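Local coordinates for protein NADP-dependent alcohol dehydrogenase (Entamoeba histolytica, PDB 2OUI) that probably catalyses the NADP-dependent, reversible interconversion of alcohols and their aldehydes or ketones, as a zinc-containing tetrameric alcohol dehydrogenase, at residues Arg200-Cys203 with Cys204-Leu208; Ile223-Gln226 with Ile227-Thr231; Thr248-Gln251 with Ala252-Ile256; His322-Gly326 with Leu327-Glu331. The protein carries 1 engineered substitution. One frame throughout, in Å; residues are numbered along the deposited sequence.

Interaction 1. Residues Arg200-Cys203 with Cys204-Leu208. With EDO (1,2-ethanediol), chain J.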
loop_
_atom_site.group_PDB
_atom_site.type_symbol
_atom_site.label_atom_id
_atom_site.label_comp_id
_atom_site.label_asym_id
_atom_site.label_seq_id
_atom_site.Cartn_x
_atom_site.Cartn_y
_atom_site.Cartn_z
ATOM N N ARG A 200 7.732 -25.734 23.747
ATOM C CA ARG A 200 6.709 -26.449 24.537
ATOM C C ARG A 200 6.067 -27.452 23.570
ATOM O O ARG A 200 5.549 -27.061 22.504
ATOM C CB ARG A 200 5.689 -25.465 25.133
ATOM C CG ARG A 200 5.016 -25.941 26.419
ATOM C CD ARG A 200 4.745 -24.772 27.383
ATOM N NE ARG A 200 3.405 -24.207 27.216
ATOM C CZ ARG A 200 3.122 -22.904 27.245
ATOM N NH1 ARG A 200 4.080 -22.000 27.423
ATOM N NH2 ARG A 200 1.874 -22.494 27.072
ATOM N N LYS A 201 6.157 -28.741 23.907
ATOM C CA LYS A 201 5.783 -29.805 22.974
ATOM C C LYS A 201 4.383 -29.647 22.404
ATOM O O LYS A 201 4.196 -29.718 21.193
ATOM C CB LYS A 201 5.921 -31.191 23.618
ATOM C CG LYS A 201 5.466 -32.330 22.708
ATOM C CD LYS A 201 5.764 -33.671 23.325
ATOM C CE LYS A 201 5.363 -34.802 22.399
ATOM N NZ LYS A 201 3.902 -34.776 22.044
ATOM N N HIS A 202 3.394 -29.452 23.274
ATOM C CA HIS A 202 2.016 -29.436 22.793
ATOM C C HIS A 202 1.780 -28.276 21.822
ATOM O O HIS A 202 1.077 -28.429 20.807
ATOM C CB HIS A 202 0.993 -29.413 23.943
ATOM C CG HIS A 202 -0.423 -29.593 23.475
ATOM N ND1 HIS A 202 -0.845 -30.713 22.790
ATOM C CD2 HIS A 202 -1.506 -28.779 23.564
ATOM C CE1 HIS A 202 -2.125 -30.588 22.483
ATOM N NE2 HIS A 202 -2.548 -29.422 22.941
ATOM N N CYS A 203 2.406 -27.137 22.107
ATOM C CA CYS A 203 2.338 -25.980 21.201
ATOM C C CYS A 203 2.881 -26.295 19.816
ATOM O O CYS A 203 2.270 -25.914 18.811
ATOM C CB CYS A 203 3.080 -24.782 21.787
ATOM S SG CYS A 203 2.134 -24.036 23.159
ATOM N N CYS A 204 4.029 -26.968 19.777
ATOM C CA CYS A 204 4.631 -27.428 18.523
ATOM C C CYS A 204 3.710 -28.351 17.732
ATOM O O CYS A 204 3.528 -28.183 16.527
ATOM C CB CYS A 204 5.955 -28.146 18.818
ATOM S SG CYS A 204 7.254 -27.039 19.525
ATOM N N ASP A 205 3.123 -29.332 18.409
ATOM C CA ASP A 205 2.259 -30.283 17.737
ATOM C C ASP A 205 1.066 -29.530 17.124
ATOM O O ASP A 205 0.710 -29.754 15.969
ATOM C CB ASP A 205 1.755 -31.334 18.733
ATOM C CG ASP A 205 2.854 -32.287 19.198
ATOM O OD1 ASP A 205 3.842 -32.514 18.445
ATOM O OD2 ASP A 205 2.714 -32.804 20.326
ATOM N N ILE A 206 0.479 -28.625 17.901
ATOM C CA ILE A 206 -0.682 -27.838 17.432
ATOM C C ILE A 206 -0.330 -26.896 16.270
ATOM O O ILE A 206 -1.164 -26.667 15.372
ATOM C CB ILE A 206 -1.389 -27.087 18.592
ATOM C CG1 ILE A 206 -1.974 -28.080 19.615
ATOM C CG2 ILE A 206 -2.506 -26.142 18.065
ATOM C CD1 ILE A 206 -3.015 -29.072 19.042
ATOM N N ALA A 207 0.890 -26.356 16.268
ATOM C CA ALA A 207 1.295 -25.492 15.154
ATOM C C ALA A 207 1.203 -26.212 13.795
ATOM O O ALA A 207 0.748 -25.619 12.807
ATOM C CB ALA A 207 2.656 -24.935 15.387
ATOM N N LEU A 208 1.619 -27.479 13.755
ATOM C CA LEU A 208 1.497 -28.306 12.553
ATOM C C LEU A 208 0.032 -28.457 12.122
ATOM O O LEU A 208 -0.260 -28.602 10.937
ATOM C CB LEU A 208 2.161 -29.685 12.731
ATOM C CG LEU A 208 3.692 -29.690 12.804
ATOM C CD1 LEU A 208 4.255 -31.119 13.016
ATOM C CD2 LEU A 208 4.277 -29.095 11.559
HETATM C C1 EDO J . 6.064 -22.599 23.092
HETATM O O1 EDO J . 7.459 -22.919 23.085
HETATM C C2 EDO J . 5.906 -21.101 22.882
HETATM O O2 EDO J . 6.971 -20.620 22.041
HETATM O O HOH W 1 0.798 -32.694 22.164
#
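K201 and D205, one helical turn apart, are joined by a salt bridge from NZ to OD2 of 2.9 Å, in which the aspartate offers its syn lone pair. The lysine chain runs straight until its last torsion, where a bend (chi4 -59°) turns NZ back toward the carboxylate. D205 OD2 also accepts a hydrogen bond from a water 2.7 Å away. That water lies in the plane of the H202 ring at its edge, 2.6 Å from ND1, so two partners grip one oxygen and the water links imidazole to carboxylate.

The apolar part is a CH-pi contact: I206 CG1 sits over one face of the H202 ring, 3.9 Å from its centroid and offset toward the rim.

Backbone bonds from C204 N to R200 O and onward to A207 set this i, i+4 spacing. At the helix start, R200 N gives an almost straight bond to 1,2-ethanediol O1 (2.9 Å, 177°), while its guanidinium NH2 reaches the carbonyl of L344.

Helix 201-209 links strands 194-197 and 214-216; C204 and A207, small enough for close packing, face I215, and I206 meets L180 of helix 177-188.

Interaction 2. Residues Ile223-Gln226 with Ile227-Thr231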
loop_
_atom_site.group_PDB
_atom_site.type_symbol
_atom_site.label_atom_id
_atom_site.label_comp_id
_atom_site.label_asym_id
_atom_site.label_seq_id
_atom_site.Cartn_x
_atom_site.Cartn_y
_atom_site.Cartn_z
ATOM N N ILE A 223 18.529 -21.439 16.767
ATOM C CA ILE A 223 17.369 -21.404 15.862
ATOM C C ILE A 223 17.623 -20.626 14.562
ATOM O O ILE A 223 17.074 -20.977 13.512
ATOM C CB ILE A 223 16.059 -20.932 16.552
ATOM C CG1 ILE A 223 16.162 -19.490 17.052
ATOM C CG2 ILE A 223 15.689 -21.884 17.706
ATOM C CD1 ILE A 223 15.639 -18.485 16.096
ATOM N N VAL A 224 18.450 -19.583 14.629
ATOM C CA VAL A 224 18.856 -18.861 13.405
ATOM C C VAL A 224 19.665 -19.774 12.465
ATOM O O VAL A 224 19.383 -19.850 11.248
ATOM C CB VAL A 224 19.606 -17.536 13.742
ATOM C CG1 VAL A 224 20.137 -16.844 12.476
ATOM C CG2 VAL A 224 18.695 -16.577 14.539
ATOM N N GLU A 225 20.666 -20.456 13.015
ATOM C CA GLU A 225 21.460 -21.401 12.242
ATOM C C GLU A 225 20.573 -22.493 11.624
ATOM O O GLU A 225 20.739 -22.863 10.460
ATOM C CB GLU A 225 22.565 -22.006 13.104
ATOM C CG GLU A 225 23.597 -20.993 13.607
ATOM C CD GLU A 225 24.509 -20.431 12.503
ATOM O OE1 GLU A 225 25.000 -21.209 11.647
ATOM O OE2 GLU A 225 24.749 -19.201 12.508
ATOM N N GLN A 226 19.603 -22.987 12.391
ATOM C CA GLN A 226 18.702 -24.020 11.888
ATOM C C GLN A 226 17.898 -23.557 10.666
ATOM O O GLN A 226 17.720 -24.311 9.699
ATOM C CB GLN A 226 17.728 -24.437 12.987
ATOM C CG GLN A 226 18.285 -25.381 14.039
ATOM C CD GLN A 226 17.161 -25.947 14.900
ATOM O OE1 GLN A 226 17.064 -25.669 16.106
ATOM N NE2 GLN A 226 16.285 -26.712 14.275
ATOM N N ILE A 227 17.387 -22.334 10.735
ATOM C CA ILE A 227 16.562 -21.777 9.658
ATOM C C ILE A 227 17.424 -21.416 8.446
ATOM O O ILE A 227 17.004 -21.623 7.300
ATOM C CB ILE A 227 15.711 -20.584 10.157
ATOM C CG1 ILE A 227 14.552 -21.140 11.001
ATOM C CG2 ILE A 227 15.184 -19.739 8.971
ATOM C CD1 ILE A 227 13.983 -20.186 11.984
ATOM N N LEU A 228 18.625 -20.900 8.694
ATOM C CA LEU A 228 19.555 -20.638 7.587
ATOM C C LEU A 228 19.997 -21.917 6.896
ATOM O O LEU A 228 20.095 -21.962 5.669
ATOM C CB LEU A 228 20.764 -19.852 8.064
ATOM C CG LEU A 228 20.486 -18.403 8.472
ATOM C CD1 LEU A 228 21.760 -17.779 9.046
ATOM C CD2 LEU A 228 19.931 -17.570 7.305
ATOM N N LYS A 229 20.265 -22.964 7.664
ATOM C CA LYS A 229 20.544 -24.266 7.078
ATOM C C LYS A 229 19.361 -24.780 6.268
ATOM O O LYS A 229 19.552 -25.312 5.171
ATOM C CB LYS A 229 20.948 -25.287 8.142
ATOM C CG LYS A 229 22.439 -25.350 8.351
ATOM C CD LYS A 229 22.813 -25.703 9.778
ATOM C CE LYS A 229 24.239 -25.228 10.071
ATOM N NZ LYS A 229 24.686 -25.494 11.469
ATOM N N ALA A 230 18.150 -24.633 6.804
ATOM C CA ALA A 230 16.956 -25.156 6.142
ATOM C C ALA A 230 16.640 -24.412 4.846
ATOM O O ALA A 230 15.924 -24.939 3.994
ATOM C CB ALA A 230 15.735 -25.127 7.077
ATOM N N THR A 231 17.160 -23.197 4.707
ATOM C CA THR A 231 16.893 -22.366 3.548
ATOM C C THR A 231 18.193 -22.167 2.724
ATOM O O THR A 231 18.339 -21.178 2.010
ATOM C CB THR A 231 16.295 -21.005 3.961
ATOM O OG1 THR A 231 17.199 -20.315 4.829
ATOM C CG2 THR A 231 14.925 -21.160 4.689
#
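The flat groups that meet here are peptide carbonyls rather than rings, as where E225 O accepts a hydrogen bond from K229 N at 2.8 Å, one of the i to i+4 bonds whose donors run from I227 to A230. Methylenes of K229 gather round the same E225 oxygen, CB coming to 3.4 Å. The E225 carboxylate takes a looser part: its OE1 is 4.3 Å from K229 NZ, beyond a salt bridge.

V224 and L228 form the apolar pair, lying side by side and pointing the same way. V224 CG1, anti to its own nitrogen (chi1 175°), meets L228 CD1 at 3.9 Å, while L228 CG rests 3.3 Å from V224 O. I227, its CG1 beside the backbone N (chi1 -75°), has CD1 3.5 Å from I223 O and packs on V197 and I216, where a bulky branched chain suits the sheet side of the helix. The small A230 lies beside F195 of strand 194-197.

At the C-terminal end T231 leaves helical geometry, and its hydroxyl donates to I227 O at 2.8 Å; the same OG1 is also hydrogen-bonded to G235 N. A threonine suits this buried exit, since one short polar group serves two main-chain partners.

Chemically the helix is amphipathic: I223, I227 and A230 face the sheet, and I223 and V224 face helix 248-255, while opposite charges at E225 and K229 lie near one another on the exposed side and probably attract only mildly.

Interaction 3. Residues Thr248-Gln251 with Ala252-Ile256; sequences TFAQ and AVKMI
Q251 and M255 meet one turn apart, the methionine methyl CE lying 3.5 Å from Q251 O and 4.4 Å from Q251 CB. M255 takes the crowded position, with CG between its backbone N and carbonyl carbon (chi1 70°), and a second bend at chi3 brings CE back over the preceding turn. Q251 extends beyond CG instead, its chain leading away to I223 and V224 of helix 223-230; a long chain with an amide end suits a site that is only partly exposed.

A252 faces the sheet, against V239 and I262, where a methyl group allows the helix to pack closely. Its CB is 3.4 Å from F249 O, and its N donates to T248 O at 3.0 Å.

K254, exposed, runs its extended chain past the carbonyl of A250. It lays CG 3.1 Å from A250 O and carries CE to 4.4 Å from A250 CB, so its hydrocarbon part borders the turn before its charge leaves it.

Between these turns the polar bonding is all main chain, and it weakens toward the end: K254 N to A250 O is 3.0 Å, but M255 N to Q251 O is a weak bond, bent to 134°. The side chains add only van der Waals contact, consistent with packing on the sheet and helix 223-230.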
loop_
_atom_site.group_PDB
_atom_site.type_symbol
_atom_site.label_atom_id
_atom_site.label_comp_id
_atom_site.label_asym_id
_atom_site.label_seq_id
_atom_site.Cartn_x
_atom_site.Cartn_y
_atom_site.Cartn_z
ATOM N N THR A 248 14.789 -11.347 20.685
ATOM C CA THR A 248 14.195 -12.070 19.573
ATOM C C THR A 248 14.257 -11.278 18.277
ATOM O O THR A 248 14.248 -11.859 17.169
ATOM C CB THR A 248 12.744 -12.395 19.895
ATOM O OG1 THR A 248 12.705 -13.108 21.143
ATOM C CG2 THR A 248 12.146 -13.228 18.807
ATOM N N PHE A 249 14.303 -9.951 18.387
ATOM C CA PHE A 249 14.361 -9.124 17.188
ATOM C C PHE A 249 15.637 -9.345 16.405
ATOM O O PHE A 249 15.586 -9.344 15.168
ATOM C CB PHE A 249 14.154 -7.638 17.516
ATOM C CG PHE A 249 12.718 -7.305 17.846
ATOM C CD1 PHE A 249 12.185 -7.634 19.100
ATOM C CD2 PHE A 249 11.913 -6.660 16.924
ATOM C CE1 PHE A 249 10.857 -7.313 19.415
ATOM C CE2 PHE A 249 10.575 -6.324 17.239
ATOM C CZ PHE A 249 10.060 -6.668 18.500
ATOM N N ALA A 250 16.761 -9.502 17.108
ATOM C CA ALA A 250 18.035 -9.798 16.446
ATOM C C ALA A 250 17.970 -11.121 15.692
ATOM O O ALA A 250 18.537 -11.234 14.609
ATOM C CB ALA A 250 19.222 -9.782 17.442
ATOM N N GLN A 251 17.283 -12.114 16.260
ATOM C CA GLN A 251 17.117 -13.401 15.569
ATOM C C GLN A 251 16.316 -13.229 14.284
ATOM O O GLN A 251 16.675 -13.794 13.251
ATOM C CB GLN A 251 16.439 -14.435 16.474
ATOM C CG GLN A 251 17.233 -14.700 17.744
ATOM C CD GLN A 251 16.580 -15.729 18.622
ATOM O OE1 GLN A 251 17.234 -16.680 19.094
ATOM N NE2 GLN A 251 15.293 -15.562 18.854
ATOM N N ALA A 252 15.232 -12.462 14.354
ATOM C CA ALA A 252 14.391 -12.170 13.172
ATOM C C ALA A 252 15.211 -11.505 12.065
ATOM O O ALA A 252 15.158 -11.919 10.907
ATOM C CB ALA A 252 13.229 -11.279 13.569
ATOM N N VAL A 253 16.013 -10.500 12.428
ATOM C CA VAL A 253 16.781 -9.761 11.437
ATOM C C VAL A 253 17.832 -10.684 10.816
ATOM O O VAL A 253 18.129 -10.568 9.627
ATOM C CB VAL A 253 17.485 -8.535 12.078
ATOM C CG1 VAL A 253 18.555 -7.925 11.133
ATOM C CG2 VAL A 253 16.452 -7.504 12.548
ATOM N N LYS A 254 18.397 -11.598 11.612
ATOM C CA LYS A 254 19.470 -12.464 11.092
ATOM C C LYS A 254 18.943 -13.577 10.174
ATOM O O LYS A 254 19.682 -14.090 9.328
ATOM C CB LYS A 254 20.315 -13.052 12.221
ATOM C CG LYS A 254 21.118 -11.994 13.022
ATOM C CD LYS A 254 21.771 -12.608 14.255
ATOM C CE LYS A 254 22.476 -11.530 15.058
ATOM N NZ LYS A 254 23.237 -12.088 16.231
ATOM N N MET A 255 17.677 -13.953 10.335
ATOM C CA MET A 255 17.135 -15.050 9.521
ATOM C C MET A 255 16.359 -14.585 8.289
ATOM O O MET A 255 15.993 -15.425 7.453
ATOM C CB MET A 255 16.209 -15.938 10.356
ATOM C CG MET A 255 14.939 -15.227 10.698
ATOM S SD MET A 255 13.794 -16.353 11.553
ATOM C CE MET A 255 14.662 -16.639 13.115
ATOM N N ILE A 256 16.131 -13.274 8.171
ATOM C CA ILE A 256 15.251 -12.728 7.139
ATOM C C ILE A 256 16.027 -12.163 5.951
ATOM O O ILE A 256 17.132 -11.613 6.111
ATOM C CB ILE A 256 14.276 -11.671 7.724
ATOM C CG1 ILE A 256 12.997 -11.557 6.868
ATOM C CG2 ILE A 256 14.962 -10.318 7.947
ATOM C CD1 ILE A 256 11.937 -10.635 7.491
#

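Interaction 4. Residues His322-Gly326 with Leu327-Glu331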
loop_
_atom_site.group_PDB
_atom_site.type_symbol
_atom_site.label_atom_id
_atom_site.label_comp_id
_atom_site.label_asym_id
_atom_site.label_seq_id
_atom_site.Cartn_x
_atom_site.Cartn_y
_atom_site.Cartn_z
ATOM N N HIS A 322 -7.758 -25.962 29.032
ATOM C CA HIS A 322 -8.257 -26.016 30.405
ATOM C C HIS A 322 -9.607 -25.324 30.424
ATOM O O HIS A 322 -9.742 -24.219 29.898
ATOM C CB HIS A 322 -7.322 -25.255 31.338
ATOM C CG HIS A 322 -5.984 -25.895 31.526
ATOM N ND1 HIS A 322 -4.981 -25.814 30.582
ATOM C CD2 HIS A 322 -5.473 -26.599 32.561
ATOM C CE1 HIS A 322 -3.915 -26.459 31.023
ATOM N NE2 HIS A 322 -4.190 -26.950 32.219
ATOM N N ARG A 323 -10.596 -25.963 31.043
ATOM C CA ARG A 323 -11.947 -25.422 31.115
ATOM C C ARG A 323 -12.422 -25.345 32.567
ATOM O O ARG A 323 -12.323 -26.338 33.302
ATOM C CB ARG A 323 -12.907 -26.291 30.297
ATOM C CG ARG A 323 -12.645 -26.260 28.794
ATOM C CD ARG A 323 -13.515 -27.273 28.049
ATOM N NE ARG A 323 -13.034 -27.504 26.679
ATOM C CZ ARG A 323 -13.464 -26.839 25.610
ATOM N NH1 ARG A 323 -14.389 -25.880 25.731
ATOM N NH2 ARG A 323 -12.962 -27.119 24.411
ATOM N N PHE A 324 -12.938 -24.180 32.972
ATOM C CA PHE A 324 -13.422 -23.934 34.347
ATOM C C PHE A 324 -14.885 -23.471 34.289
ATOM O O PHE A 324 -15.353 -22.990 33.258
ATOM C CB PHE A 324 -12.608 -22.785 34.995
ATOM C CG PHE A 324 -11.158 -23.111 35.243
ATOM C CD1 PHE A 324 -10.189 -22.723 34.334
ATOM C CD2 PHE A 324 -10.764 -23.751 36.411
ATOM C CE1 PHE A 324 -8.824 -23.020 34.548
ATOM C CE2 PHE A 324 -9.416 -24.053 36.653
ATOM C CZ PHE A 324 -8.446 -23.683 35.720
ATOM N N GLU A 325 -15.595 -23.578 35.404
ATOM C CA GLU A 325 -16.930 -23.010 35.490
ATOM C C GLU A 325 -16.966 -22.078 36.681
ATOM O O GLU A 325 -16.513 -22.447 37.767
ATOM C CB GLU A 325 -17.980 -24.097 35.722
ATOM C CG GLU A 325 -18.028 -25.184 34.664
ATOM C CD GLU A 325 -18.807 -24.766 33.427
ATOM O OE1 GLU A 325 -19.833 -24.055 33.580
ATOM O OE2 GLU A 325 -18.400 -25.156 32.307
ATOM N N GLY A 326 -17.533 -20.892 36.483
ATOM C CA GLY A 326 -17.771 -19.973 37.593
ATOM C C GLY A 326 -16.807 -18.814 37.581
ATOM O O GLY A 326 -15.597 -18.992 37.339
ATOM N N LEU A 327 -17.339 -17.624 37.857
ATOM C CA LEU A 327 -16.547 -16.402 37.819
ATOM C C LEU A 327 -15.293 -16.467 38.702
ATOM O O LEU A 327 -14.243 -15.971 38.309
ATOM C CB LEU A 327 -17.397 -15.187 38.187
ATOM C CG LEU A 327 -16.698 -13.818 38.111
ATOM C CD1 LEU A 327 -16.143 -13.492 36.734
ATOM C CD2 LEU A 327 -17.655 -12.684 38.569
ATOM N N GLU A 328 -15.399 -17.102 39.869
ATOM C CA GLU A 328 -14.281 -17.193 40.803
ATOM C C GLU A 328 -13.090 -17.876 40.147
ATOM O O GLU A 328 -11.941 -17.574 40.482
ATOM C CB GLU A 328 -14.648 -17.964 42.071
ATOM C CG GLU A 328 -16.137 -18.082 42.329
ATOM C CD GLU A 328 -16.764 -19.232 41.563
ATOM O OE1 GLU A 328 -17.777 -18.989 40.861
ATOM O OE2 GLU A 328 -16.231 -20.366 41.661
ATOM N N LYS A 329 -13.350 -18.769 39.191
ATOM C CA LYS A 329 -12.247 -19.523 38.571
ATOM C C LYS A 329 -11.331 -18.721 37.648
ATOM O O LYS A 329 -10.297 -19.248 37.239
ATOM C CB LYS A 329 -12.747 -20.780 37.846
ATOM C CG LYS A 329 -13.509 -21.755 38.715
ATOM C CD LYS A 329 -12.699 -22.274 39.871
ATOM C CE LYS A 329 -13.583 -23.116 40.783
ATOM N NZ LYS A 329 -12.822 -23.629 41.944
ATOM N N VAL A 330 -11.665 -17.463 37.337
ATOM C CA VAL A 330 -10.735 -16.622 36.553
ATOM C C VAL A 330 -9.419 -16.436 37.297
ATOM O O VAL A 330 -8.366 -16.284 36.666
ATOM C CB VAL A 330 -11.302 -15.245 36.071
ATOM C CG1 VAL A 330 -12.502 -15.447 35.171
ATOM C CG2 VAL A 330 -11.634 -14.312 37.223
ATOM N N GLU A 331 -9.468 -16.460 38.629
ATOM C CA GLU A 331 -8.228 -16.355 39.388
ATOM C C GLU A 331 -7.328 -17.564 39.146
ATOM O O GLU A 331 -6.131 -17.410 38.831
ATOM C CB GLU A 331 -8.500 -16.160 40.868
ATOM C CG GLU A 331 -7.234 -15.930 41.664
ATOM C CD GLU A 331 -7.528 -15.448 43.069
ATOM O OE1 GLU A 331 -8.603 -15.795 43.609
ATOM O OE2 GLU A 331 -6.680 -14.729 43.629
#
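F324 and K329 pack across the turn at about a right angle, their CB atoms 3.5 Å apart. K329 CB also lies 3.8 Å from F324 CG, and the lysine carbonyl oxygen stands over one face of the ring. The ring itself runs on toward A333 and L336, where a large aromatic packs between the strand and helix 329-339. The lysine turns away instead: with CG beside the backbone N (chi1 -58°), CG comes 3.2 Å from E325 O, and the bend at chi2 then lets the ammonium end leave the contact.

One main-chain hydrogen bond spans the segments: K329 N donates to G326 O at 2.9 Å, closing a type I beta turn from G326 to K329. The next amide, V330 N, bonds to L327 O.

G326 has backbone angles that press any side chain against the preceding carbonyl, so glycine fits the corner. E328 uses the bare backbone, its OE1 approaching G326 CA to 3.4 Å.

Buried V330 faces V349, and strand 320-325 lies parallel to strand 346-350. The tight strand-to-helix turn is therefore the first corner of a beta-alpha-beta crossover, here at helix 329-339.

Interactions 1, 2 and 3 follow in series within the zinc-binding dehydrogenase family region, on helices 201-209, 223-230 and 248-255 that flank the six-stranded parallel sheet of a Rossmann-type domain. Interactions 2 and 3, with centres about 11 Å apart, touch directly: I223 CD1 and I227 CD1 both pack on M255 CE, and V224 CG2 lies 3.7 Å from Q251 CB. Interaction 1 is separate, its nearest atoms about 10 Å from interaction 2. Interaction 4 comes last, on a different, mixed sheet, with its centre about 38 Å from that of interaction 3 across the chain's centre. Three contacts thus lie within helices of the probable nucleotide-binding domain, and the fourth is a strand-to-helix corner on the mixed sheet.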